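Local coordinates for protein glycosyltransferase (Streptomyces viridochromogenes, PDB 2IUY) that probably transfers a sugar from a nucleotide donor, with retention of anomeric configuration, during the biosynthesis of the antibiotic avilamycin A, and binds UDP, at residues V192-A197 with G218-E223; F164-G169 with D227-A232; L178-F183 with A234-S239; R170-K175 with A197-Y202. One frame throughout, in Å; residues are numbered along the deposited sequence.

How the contacts relate
All four contacts belong to one half of this GT-B enzyme, the domain whose parallel sheet runs from strand 214-216 to strand 284-286. Along the chain their first segments come in the order contact 2, contact 4, contact 3, contact 1. Contacts 1 and 2, centres about 10 Å apart, sit on neighbouring strands 191-194 and 165-168 and both use helix 222-231. Contact 3, about 11 Å from contact 2, packs helix 177-187 against strand 234-237. Contact 4 shares Ala-197 with contact 1 and joins the loop after strand 165-168 to the start of helix 200-210. Core packing thus leads to Lys-175 and Val-220, which bind UDP in a structure of this protein, though none is bound here.

Contact 1. Residues V192-A197 with G218-E223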
loop_
_atom_site.group_PDB
_atom_site.type_symbol
_atom_site.label_atom_id
_atom_site.label_comp_id
_atom_site.label_asym_id
_atom_site.label_seq_id
_atom_site.Cartn_x
_atom_site.Cartn_y
_atom_site.Cartn_z
ATOM N N VAL A 192 -7.315 -2.898 18.146
ATOM C CA VAL A 192 -8.340 -2.708 17.136
ATOM C C VAL A 192 -7.967 -3.433 15.836
ATOM O O VAL A 192 -6.872 -3.246 15.285
ATOM C CB VAL A 192 -8.591 -1.205 16.908
ATOM C CG1 VAL A 192 -9.591 -0.986 15.806
ATOM C CG2 VAL A 192 -9.100 -0.595 18.197
ATOM N N LEU A 193 -8.858 -4.320 15.411
ATOM C CA LEU A 193 -8.719 -5.035 14.173
ATOM C C LEU A 193 -9.615 -4.373 13.156
ATOM O O LEU A 193 -10.833 -4.654 13.102
ATOM C CB LEU A 193 -9.134 -6.494 14.319
ATOM C CG LEU A 193 -8.198 -7.543 14.875
ATOM C CD1 LEU A 193 -9.021 -8.822 14.959
ATOM C CD2 LEU A 193 -7.095 -7.761 13.907
ATOM N N ALA A 194 -9.002 -3.479 12.380
ATOM C CA ALA A 194 -9.695 -2.695 11.378
ATOM C C ALA A 194 -9.415 -3.165 9.932
ATOM O O ALA A 194 -8.423 -2.777 9.299
ATOM C CB ALA A 194 -9.349 -1.234 11.534
ATOM N N GLY A 195 -10.328 -3.954 9.399
ATOM C CA GLY A 195 -10.275 -4.394 8.017
ATOM C C GLY A 195 -11.231 -5.559 7.854
ATOM O O GLY A 195 -11.829 -6.012 8.853
ATOM N N PRO A 196 -11.381 -6.048 6.597
ATOM C CA PRO A 196 -12.283 -7.146 6.338
ATOM C C PRO A 196 -11.795 -8.455 6.973
ATOM O O PRO A 196 -10.654 -8.860 6.789
ATOM C CB PRO A 196 -12.330 -7.229 4.808
ATOM C CG PRO A 196 -11.089 -6.613 4.336
ATOM C CD PRO A 196 -10.703 -5.580 5.369
ATOM N N ALA A 197 -12.679 -9.081 7.739
ATOM C CA ALA A 197 -12.389 -10.347 8.421
ATOM C C ALA A 197 -13.316 -11.358 7.780
ATOM O O ALA A 197 -14.388 -11.646 8.310
ATOM C CB ALA A 197 -12.681 -10.242 9.928
ATOM N N GLY A 218 -14.296 -4.498 11.723
ATOM C CA GLY A 218 -14.601 -4.745 10.333
ATOM C C GLY A 218 -13.963 -3.692 9.438
ATOM O O GLY A 218 -13.151 -2.874 9.898
ATOM N N GLU A 219 -14.342 -3.730 8.156
ATOM C CA GLU A 219 -13.761 -2.861 7.137
ATOM C C GLU A 219 -13.955 -1.408 7.565
ATOM O O GLU A 219 -15.018 -1.031 8.043
ATOM C CB GLU A 219 -14.413 -3.143 5.774
ATOM C CG GLU A 219 -13.713 -2.517 4.544
ATOM C CD GLU A 219 -14.411 -2.850 3.243
ATOM O OE1 GLU A 219 -15.041 -3.941 3.119
ATOM O OE2 GLU A 219 -14.314 -2.023 2.326
ATOM N N VAL A 220 -12.908 -0.612 7.427
ATOM C CA VAL A 220 -12.994 0.817 7.704
ATOM C C VAL A 220 -12.615 1.619 6.453
ATOM O O VAL A 220 -12.058 1.064 5.480
ATOM C CB VAL A 220 -12.087 1.274 8.886
ATOM C CG1 VAL A 220 -12.521 0.635 10.190
ATOM C CG2 VAL A 220 -10.613 0.973 8.588
ATOM N N GLY A 221 -12.909 2.912 6.490
ATOM C CA GLY A 221 -12.629 3.771 5.358
ATOM C C GLY A 221 -12.952 5.202 5.707
ATOM O O GLY A 221 -13.392 5.512 6.848
ATOM N N GLY A 222 -12.736 6.077 4.729
ATOM C CA GLY A 222 -13.117 7.483 4.872
ATOM C C GLY A 222 -12.444 8.136 6.041
ATOM O O GLY A 222 -11.269 7.885 6.297
ATOM N N GLU A 223 -13.218 8.930 6.777
ATOM C CA GLU A 223 -12.724 9.699 7.896
ATOM C C GLU A 223 -12.360 8.893 9.153
ATOM O O GLU A 223 -11.449 9.274 9.871
ATOM C CB GLU A 223 -13.704 10.821 8.239
ATOM C CG GLU A 223 -13.922 11.832 7.093
ATOM C CD GLU A 223 -12.650 12.593 6.753
ATOM O OE1 GLU A 223 -12.031 13.189 7.679
ATOM O OE2 GLU A 223 -12.260 12.565 5.561
HETATM O O HOH W 1 -12.097 -6.751 11.658
#
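Ala-194 puts its methyl group against the fork of Val-220, CB lying 3.9 Å from both CG1 and CG2. This is a loop meeting at the C-terminal edge of a Rossmann-like sheet in a GT-B glycosyltransferase: the chain is leaving strand 191-194, and at 218-220 it is on its way to helix 222-231. With CG1 of Val-220 anti to its own carbonyl carbon (chi1 -64°), both branches turn to the alanine, while Met-168 and Arg-225 also touch this valine. Val-220 binds UDP in a structure of this protein, and here a MES molecule, probably from the crystallisation liquor, lies beside it and accepts a bond from Gly-221 N.

Farther along, main chain meets main chain. Gly-195 and Glu-219 bring their CA atoms to 3.9 Å, next to Gly-218 with its positive phi (80°). Gly-218 CA makes a C-H...O contact of 3.4 Å with Gly-195 O. The ring of Pro-196 lies beside the CG methylene of Glu-219, CD to CG 4.4 Å, and the carboxylate beyond takes its bond from Tyr-29 N, another residue of the UDP site. One water ties the two backbones together: it donates to Leu-193 O (2.8 Å) and Gly-195 O (2.9 Å) and accepts from Gly-218 N (3.1 Å).

Contact 2. Residues F164-G169 with D227-A232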
loop_
_atom_site.group_PDB
_atom_site.type_symbol
_atom_site.label_atom_id
_atom_site.label_comp_id
_atom_site.label_asym_id
_atom_site.label_seq_id
_atom_site.Cartn_x
_atom_site.Cartn_y
_atom_site.Cartn_z
ATOM N N PHE A 164 -4.880 2.310 22.435
ATOM C CA PHE A 164 -5.061 1.075 21.652
ATOM C C PHE A 164 -3.922 0.896 20.625
ATOM O O PHE A 164 -3.405 1.896 20.099
ATOM C CB PHE A 164 -6.460 1.021 21.013
ATOM C CG PHE A 164 -6.687 2.027 19.865
ATOM C CD1 PHE A 164 -6.281 1.737 18.542
ATOM C CD2 PHE A 164 -7.321 3.249 20.109
ATOM C CE1 PHE A 164 -6.496 2.640 17.510
ATOM C CE2 PHE A 164 -7.518 4.161 19.084
ATOM C CZ PHE A 164 -7.096 3.864 17.783
ATOM N N LEU A 165 -3.528 -0.361 20.372
ATOM C CA LEU A 165 -2.673 -0.718 19.200
ATOM C C LEU A 165 -3.599 -0.960 17.991
ATOM O O LEU A 165 -4.811 -1.077 18.175
ATOM C CB LEU A 165 -1.784 -1.915 19.486
ATOM C CG LEU A 165 -0.884 -1.807 20.742
ATOM C CD1 LEU A 165 0.074 -3.032 20.934
ATOM C CD2 LEU A 165 -0.094 -0.498 20.752
ATOM N N LEU A 166 -3.075 -0.951 16.776
ATOM C CA LEU A 166 -3.969 -0.945 15.618
ATOM C C LEU A 166 -3.473 -1.897 14.561
ATOM O O LEU A 166 -2.312 -1.818 14.164
ATOM C CB LEU A 166 -4.114 0.445 14.993
ATOM C CG LEU A 166 -4.930 0.515 13.688
ATOM C CD1 LEU A 166 -6.424 0.256 13.913
ATOM C CD2 LEU A 166 -4.756 1.898 13.015
ATOM N N PHE A 167 -4.365 -2.793 14.115
ATOM C CA PHE A 167 -4.060 -3.623 12.988
ATOM C C PHE A 167 -5.009 -3.188 11.872
ATOM O O PHE A 167 -6.207 -3.128 12.081
ATOM C CB PHE A 167 -4.224 -5.119 13.340
ATOM C CG PHE A 167 -4.116 -6.022 12.159
ATOM C CD1 PHE A 167 -2.912 -6.683 11.873
ATOM C CD2 PHE A 167 -5.229 -6.225 11.309
ATOM C CE1 PHE A 167 -2.816 -7.533 10.725
ATOM C CE2 PHE A 167 -5.133 -7.060 10.185
ATOM C CZ PHE A 167 -3.907 -7.717 9.911
HETATM N N MSE A 168 -4.462 -2.884 10.699
HETATM C CA MSE A 168 -5.270 -2.388 9.611
HETATM C C MSE A 168 -4.944 -3.108 8.312
HETATM O O MSE A 168 -3.899 -2.856 7.679
HETATM C CB MSE A 168 -5.130 -0.851 9.470
HETATM C CG MSE A 168 -6.018 -0.344 8.357
HETATM SE SE MSE A 168 -6.078 1.553 8.286
HETATM C CE MSE A 168 -7.368 1.829 9.723
ATOM N N GLY A 169 -5.815 -4.036 7.938
ATOM C CA GLY A 169 -5.696 -4.791 6.706
ATOM C C GLY A 169 -6.680 -5.962 6.726
ATOM O O GLY A 169 -7.536 -6.060 7.608
ATOM N N ASP A 227 -8.577 8.915 11.299
ATOM C CA ASP A 227 -8.488 9.131 12.741
ATOM C C ASP A 227 -7.844 7.934 13.452
ATOM O O ASP A 227 -7.005 8.124 14.329
ATOM C CB ASP A 227 -9.871 9.381 13.349
ATOM C CG ASP A 227 -10.496 10.702 12.888
ATOM O OD1 ASP A 227 -9.760 11.709 12.815
ATOM O OD2 ASP A 227 -11.730 10.729 12.630
ATOM N N LEU A 228 -8.231 6.712 13.080
ATOM C CA LEU A 228 -7.635 5.495 13.685
ATOM C C LEU A 228 -6.123 5.454 13.469
ATOM O O LEU A 228 -5.343 5.208 14.389
ATOM C CB LEU A 228 -8.313 4.235 13.105
ATOM C CG LEU A 228 -9.736 3.908 13.588
ATOM C CD1 LEU A 228 -10.276 2.676 12.822
ATOM C CD2 LEU A 228 -9.756 3.653 15.090
ATOM N N LEU A 229 -5.715 5.734 12.235
ATOM C CA LEU A 229 -4.288 5.772 11.866
ATOM C C LEU A 229 -3.472 6.720 12.745
ATOM O O LEU A 229 -2.380 6.371 13.218
ATOM C CB LEU A 229 -4.143 6.180 10.398
ATOM C CG LEU A 229 -3.741 5.223 9.272
ATOM C CD1 LEU A 229 -3.360 3.782 9.651
ATOM C CD2 LEU A 229 -4.675 5.319 8.036
ATOM N N ALA A 230 -4.056 7.892 12.984
ATOM C CA ALA A 230 -3.462 8.989 13.760
ATOM C C ALA A 230 -3.544 8.783 15.312
ATOM O O ALA A 230 -2.652 9.156 16.052
ATOM C CB ALA A 230 -4.204 10.299 13.383
ATOM N N SER A 231 -4.663 8.254 15.781
ATOM C CA SER A 231 -4.936 8.165 17.207
ATOM C C SER A 231 -4.278 6.913 17.820
ATOM O O SER A 231 -4.033 6.850 19.037
ATOM C CB SER A 231 -6.460 8.178 17.437
ATOM O OG SER A 231 -7.092 7.055 16.848
ATOM N N ALA A 232 -3.929 5.926 16.992
ATOM C CA ALA A 232 -3.407 4.686 17.573
ATOM C C ALA A 232 -2.106 4.916 18.325
ATOM O O ALA A 232 -1.261 5.676 17.881
ATOM C CB ALA A 232 -3.228 3.599 16.493
#
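Phe-164 reaches from just before strand 165-168 to the end of helix 222-231, and its ring does much of the joining. From CB, CG is set between the backbone N and the carbonyl carbon (chi1 70°), a turn that carries the ring to the helix end. CD1 then passes the methyl of Ala-232, and CE1 comes closer to it, 3.6 Å from Ala-232 CB. Ala-232 CA stands over one face, 4.1 Å from the ring centroid, as a CH-pi contact. At the tip, CZ meets Ser-231 OG at 3.3 Å near the ring plane, and Leu-228 CD2 approaches obliquely.

Down the strand, Leu-166 rests its CB on Ala-232 CB (3.6 Å) and its CD2 on Leu-228 O. Selenomethionine 168 crosses Leu-229 at about a right angle, SE to CD1 3.8 Å. Helix residues 227-231 run at 141° to strand 165-168, roughly antiparallel, as a helix packed on the sheet of a Rossmann-like domain.

Cohesion here is almost wholly apolar. The one hydroxyl facing the phenyl edge gives its proton to Asp-227 O (2.7 Å), which satisfies Ser-231 within its own helix, and its oxygen probably suits the slightly positive ring C-H.

Contact 3. Residues L178-F183 with A234-S239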
loop_
_atom_site.group_PDB
_atom_site.type_symbol
_atom_site.label_atom_id
_atom_site.label_comp_id
_atom_site.label_asym_id
_atom_site.label_seq_id
_atom_site.Cartn_x
_atom_site.Cartn_y
_atom_site.Cartn_z
ATOM N N LEU A 178 -3.301 -12.585 13.931
ATOM C CA LEU A 178 -3.198 -13.407 15.140
ATOM C C LEU A 178 -1.972 -13.051 15.941
ATOM O O LEU A 178 -2.023 -12.843 17.153
ATOM C CB LEU A 178 -3.183 -14.906 14.779
ATOM C CG LEU A 178 -2.940 -15.811 16.020
ATOM C CD1 LEU A 178 -4.227 -15.863 16.859
ATOM C CD2 LEU A 178 -2.560 -17.180 15.605
ATOM N N GLU A 179 -0.859 -12.949 15.250
ATOM C CA GLU A 179 0.398 -12.506 15.870
ATOM C C GLU A 179 0.368 -11.084 16.419
ATOM O O GLU A 179 0.997 -10.794 17.421
ATOM C CB GLU A 179 1.541 -12.688 14.870
ATOM C CG GLU A 179 1.843 -14.182 14.562
ATOM C CD GLU A 179 0.908 -14.830 13.529
ATOM O OE1 GLU A 179 0.063 -14.148 12.876
ATOM O OE2 GLU A 179 1.015 -16.057 13.350
ATOM N N ALA A 180 -0.336 -10.193 15.753
ATOM C CA ALA A 180 -0.585 -8.855 16.261
ATOM C C ALA A 180 -1.442 -8.920 17.546
ATOM O O ALA A 180 -1.214 -8.155 18.518
ATOM C CB ALA A 180 -1.276 -8.032 15.193
ATOM N N ALA A 181 -2.428 -9.817 17.576
ATOM C CA ALA A 181 -3.217 -9.997 18.832
ATOM C C ALA A 181 -2.272 -10.439 19.963
ATOM O O ALA A 181 -2.292 -9.851 21.063
ATOM C CB ALA A 181 -4.381 -11.002 18.640
ATOM N N ALA A 182 -1.397 -11.409 19.669
ATOM C CA ALA A 182 -0.412 -11.902 20.633
ATOM C C ALA A 182 0.514 -10.773 21.114
ATOM O O ALA A 182 0.862 -10.688 22.276
ATOM C CB ALA A 182 0.441 -13.041 20.014
ATOM N N PHE A 183 0.959 -9.925 20.208
ATOM C CA PHE A 183 1.896 -8.884 20.626
ATOM C C PHE A 183 1.189 -7.849 21.540
ATOM O O PHE A 183 1.723 -7.436 22.587
ATOM C CB PHE A 183 2.614 -8.268 19.399
ATOM C CG PHE A 183 3.608 -7.185 19.763
ATOM C CD1 PHE A 183 4.956 -7.487 19.918
ATOM C CD2 PHE A 183 3.189 -5.872 19.932
ATOM C CE1 PHE A 183 5.863 -6.528 20.282
ATOM C CE2 PHE A 183 4.115 -4.882 20.306
ATOM C CZ PHE A 183 5.462 -5.215 20.462
ATOM N N ALA A 234 0.249 2.599 18.340
ATOM C CA ALA A 234 1.196 2.076 17.373
ATOM C C ALA A 234 0.400 1.244 16.418
ATOM O O ALA A 234 -0.689 0.810 16.752
ATOM C CB ALA A 234 2.339 1.203 18.038
ATOM N N VAL A 235 0.957 1.046 15.224
ATOM C CA VAL A 235 0.365 0.147 14.229
ATOM C C VAL A 235 1.230 -1.103 14.192
ATOM O O VAL A 235 2.437 -1.021 14.326
ATOM C CB VAL A 235 0.263 0.851 12.832
ATOM C CG1 VAL A 235 0.119 -0.172 11.691
ATOM C CG2 VAL A 235 -0.924 1.861 12.844
ATOM N N LEU A 236 0.595 -2.248 14.028
ATOM C CA LEU A 236 1.249 -3.543 14.004
ATOM C C LEU A 236 1.097 -4.094 12.582
ATOM O O LEU A 236 -0.029 -4.336 12.088
ATOM C CB LEU A 236 0.584 -4.479 15.027
ATOM C CG LEU A 236 0.420 -4.003 16.483
ATOM C CD1 LEU A 236 -0.072 -5.194 17.410
ATOM C CD2 LEU A 236 1.714 -3.385 17.065
ATOM N N ALA A 237 2.229 -4.234 11.911
ATOM C CA ALA A 237 2.277 -4.780 10.546
ATOM C C ALA A 237 3.031 -6.095 10.629
ATOM O O ALA A 237 4.258 -6.123 10.614
ATOM C CB ALA A 237 3.003 -3.790 9.619
HETATM N N MSE A 238 2.288 -7.196 10.733
HETATM C CA MSE A 238 2.854 -8.470 11.235
HETATM C C MSE A 238 2.803 -9.578 10.219
HETATM O O MSE A 238 2.570 -10.719 10.577
HETATM C CB MSE A 238 2.082 -8.908 12.491
HETATM C CG MSE A 238 1.993 -7.848 13.597
HETATM SE SE MSE A 238 3.678 -7.357 14.363
HETATM C CE MSE A 238 3.980 -9.002 15.448
ATOM N N SER A 239 3.063 -9.235 8.959
ATOM C CA SER A 239 3.011 -10.179 7.866
ATOM C C SER A 239 3.910 -11.362 8.215
ATOM O O SER A 239 4.963 -11.183 8.827
ATOM C CB SER A 239 3.384 -9.521 6.531
ATOM O OG SER A 239 2.426 -8.531 6.166
#
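Ala-180 fits its small CB between Leu-236 of strand 234-237 and Met-238 just beyond its end, 3.6 Å from Met-238 CG and 3.8 Å from Leu-236 CD1. Leu-236 extends outward from the sheet, chi2 near trans at -171°, and its forked end lies at the helix. One branch, CD1, lies against the alanine and also 3.4 Å from Ala-180 O. The other, CD2, goes to Phe-183, where CD2 of the ring is 4.1 Å away and the two side chains meet at a slant, neither squarely on the face nor at the edge. Phe-183 swings its ring to the strand because CG is anti to the backbone N (chi1 -180°); it also meets the ring of Phe-293 edge-to-face.

Selenomethionine 238 behaves differently. Its chain folds at both chi2 and chi3 (-64° for the first), which curls the methyl back to the helix. CE ends 4.2 Å from Phe-183 CB and 4.0 Å from Glu-179 O, while CG keeps to Ala-180. Phe-167 of the next strand also touches Ala-180.

Helix 177-187 connects strand 165-168 to strand 191-194, yet here it leans on strand 234-237 at the other flank of strand 165-168. Helix 256-263 touches the opposite face through Val-235 and Ala-237. Such helix-sheet-helix layering is characteristic of the Rossmann-like domains of GT-B enzymes.

Contact 4. Residues R170-K175 with A197-Y202; sequences RVSPHK and AWEPEY
Pro-173 lies flat over the phenol ring of Tyr-202, its CG 3.8 Å from the ring centroid and 13° off the normal, a CH-pi contact. The two run past each other in opposite directions. Here the loop after strand 165-168, which carries Lys-175 of the UDP site, meets the start of helix 200-210, with Glu-199 at its N-cap position. Ser-172 C comes obliquely to Tyr-202 CE2, and Val-171 O, from an inverse gamma turn, approaches the ring edge at CD2 (3.6 Å). Tyr-202 holds CG anti to the backbone N (chi1 -172°); a water links its OH to Pro-173 O, and Leu-178 N bonds to the same OH. Val-171 packs CG2 on Ala-197 CB, 3.8 Å away.

Glu-199 comes at Pro-173 from the opposite direction, its OE1 3.2 Å from Pro-173 CD. Ser-172 OG donates to Glu-199 OE2 (2.7 Å) from above the carboxylate plane, while a water bridges Val-171 O to the Glu-199 backbone. Arg-170 gives NH2 edge-on to His-174 NE2 (3.1 Å, 155°) and NE to Tyr-29 OH. Its NH1, 4.2 Å from Glu-199 OE2, is beyond a salt bridge, yet with the serine bond would probably favour an ionised carboxylate.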
loop_
_atom_site.group_PDB
_atom_site.type_symbol
_atom_site.label_atom_id
_atom_site.label_comp_id
_atom_site.label_asym_id
_atom_site.label_seq_id
_atom_site.Cartn_x
_atom_site.Cartn_y
_atom_site.Cartn_z
ATOM N N ARG A 170 -6.543 -6.864 5.771
ATOM C CA ARG A 170 -7.375 -8.080 5.772
ATOM C C ARG A 170 -6.969 -9.006 6.923
ATOM O O ARG A 170 -5.786 -9.228 7.163
ATOM C CB ARG A 170 -7.293 -8.799 4.428
ATOM C CG ARG A 170 -8.172 -8.143 3.327
ATOM C CD ARG A 170 -8.076 -8.983 2.006
ATOM N NE ARG A 170 -6.648 -9.171 1.742
ATOM C CZ ARG A 170 -5.952 -10.278 2.007
ATOM N NH1 ARG A 170 -6.566 -11.388 2.461
ATOM N NH2 ARG A 170 -4.633 -10.272 1.760
ATOM N N VAL A 171 -7.962 -9.507 7.649
ATOM C CA VAL A 171 -7.707 -10.411 8.770
ATOM C C VAL A 171 -7.497 -11.803 8.174
ATOM O O VAL A 171 -8.442 -12.577 8.039
ATOM C CB VAL A 171 -8.885 -10.381 9.791
ATOM C CG1 VAL A 171 -8.662 -11.403 10.953
ATOM C CG2 VAL A 171 -9.145 -8.904 10.317
ATOM N N SER A 172 -6.251 -12.074 7.782
ATOM C CA SER A 172 -5.820 -13.291 7.078
ATOM C C SER A 172 -4.512 -13.707 7.667
ATOM O O SER A 172 -3.809 -12.865 8.170
ATOM C CB SER A 172 -5.522 -13.003 5.626
ATOM O OG SER A 172 -6.724 -12.709 4.961
ATOM N N PRO A 173 -4.207 -15.017 7.651
ATOM C CA PRO A 173 -3.017 -15.539 8.323
ATOM C C PRO A 173 -1.672 -14.935 7.862
ATOM O O PRO A 173 -0.821 -14.626 8.710
ATOM C CB PRO A 173 -3.084 -17.053 8.024
ATOM C CG PRO A 173 -4.527 -17.354 7.984
ATOM C CD PRO A 173 -5.053 -16.125 7.147
ATOM N N HIS A 174 -1.478 -14.761 6.549
ATOM C CA HIS A 174 -0.224 -14.203 6.063
ATOM C C HIS A 174 -0.038 -12.710 6.466
ATOM O O HIS A 174 1.106 -12.186 6.401
ATOM C CB HIS A 174 -0.106 -14.365 4.536
ATOM C CG HIS A 174 -1.139 -13.590 3.780
ATOM N ND1 HIS A 174 -2.445 -14.014 3.668
ATOM C CD2 HIS A 174 -1.077 -12.406 3.132
ATOM C CE1 HIS A 174 -3.141 -13.137 2.964
ATOM N NE2 HIS A 174 -2.336 -12.144 2.639
ATOM N N LYS A 175 -1.135 -12.040 6.871
ATOM C CA LYS A 175 -1.065 -10.641 7.328
ATOM C C LYS A 175 -0.768 -10.543 8.828
ATOM O O LYS A 175 -0.419 -9.474 9.325
ATOM C CB LYS A 175 -2.332 -9.838 6.996
ATOM C CG LYS A 175 -2.605 -9.695 5.499
ATOM C CD LYS A 175 -1.389 -9.106 4.747
ATOM C CE LYS A 175 -1.161 -7.652 5.112
ATOM N NZ LYS A 175 -0.372 -6.922 4.043
ATOM N N ALA A 197 -12.679 -9.081 7.739
ATOM C CA ALA A 197 -12.389 -10.347 8.421
ATOM C C ALA A 197 -13.316 -11.358 7.780
ATOM O O ALA A 197 -14.388 -11.646 8.310
ATOM C CB ALA A 197 -12.681 -10.242 9.928
ATOM N N TRP A 198 -12.909 -11.864 6.631
ATOM C CA TRP A 198 -13.756 -12.741 5.834
ATOM C C TRP A 198 -13.449 -14.241 6.045
ATOM O O TRP A 198 -14.166 -15.089 5.498
ATOM C CB TRP A 198 -13.564 -12.406 4.347
ATOM C CG TRP A 198 -14.044 -11.009 3.932
ATOM C CD1 TRP A 198 -14.692 -10.092 4.717
ATOM C CD2 TRP A 198 -13.969 -10.437 2.617
ATOM N NE1 TRP A 198 -15.005 -8.978 3.973
ATOM C CE2 TRP A 198 -14.569 -9.156 2.683
ATOM C CE3 TRP A 198 -13.436 -10.876 1.393
ATOM C CZ2 TRP A 198 -14.641 -8.287 1.573
ATOM C CZ3 TRP A 198 -13.530 -10.018 0.266
ATOM C CH2 TRP A 198 -14.128 -8.735 0.377
ATOM N N GLU A 199 -12.384 -14.556 6.793
ATOM C CA GLU A 199 -11.944 -15.943 7.025
ATOM C C GLU A 199 -12.374 -16.349 8.417
ATOM O O GLU A 199 -11.689 -16.018 9.378
ATOM C CB GLU A 199 -10.437 -16.062 6.847
ATOM C CG GLU A 199 -10.083 -15.715 5.410
ATOM C CD GLU A 199 -8.603 -15.701 5.083
ATOM O OE1 GLU A 199 -7.829 -16.571 5.554
ATOM O OE2 GLU A 199 -8.239 -14.805 4.296
ATOM N N PRO A 200 -13.547 -17.025 8.520
ATOM C CA PRO A 200 -14.286 -17.185 9.786
ATOM C C PRO A 200 -13.546 -18.049 10.780
ATOM O O PRO A 200 -13.529 -17.684 11.956
ATOM C CB PRO A 200 -15.598 -17.885 9.381
ATOM C CG PRO A 200 -15.642 -17.841 7.881
ATOM C CD PRO A 200 -14.224 -17.715 7.401
ATOM N N GLU A 201 -12.929 -19.158 10.322
ATOM C CA GLU A 201 -12.178 -20.052 11.243
ATOM C C GLU A 201 -10.958 -19.310 11.828
ATOM O O GLU A 201 -10.652 -19.411 13.034
ATOM C CB GLU A 201 -11.723 -21.348 10.543
ATOM C CG GLU A 201 -12.850 -22.219 9.989
ATOM C CD GLU A 201 -13.329 -21.810 8.589
ATOM O OE1 GLU A 201 -12.845 -20.785 8.023
ATOM O OE2 GLU A 201 -14.212 -22.524 8.044
ATOM N N TYR A 202 -10.242 -18.586 10.952
ATOM C CA TYR A 202 -9.130 -17.726 11.405
ATOM C C TYR A 202 -9.600 -16.660 12.422
ATOM O O TYR A 202 -9.048 -16.571 13.515
ATOM C CB TYR A 202 -8.411 -17.056 10.217
ATOM C CG TYR A 202 -7.131 -16.294 10.616
ATOM C CD1 TYR A 202 -6.094 -16.935 11.310
ATOM C CD2 TYR A 202 -6.971 -14.954 10.291
ATOM C CE1 TYR A 202 -4.906 -16.260 11.667
ATOM C CE2 TYR A 202 -5.798 -14.254 10.647
ATOM C CZ TYR A 202 -4.779 -14.920 11.342
ATOM O OH TYR A 202 -3.633 -14.241 11.694
HETATM O O HOH W 2 -11.021 -13.338 8.992
HETATM O O HOH W 3 -10.049 -11.689 5.678
HETATM O O HOH W 4 -1.548 -15.491 11.363
#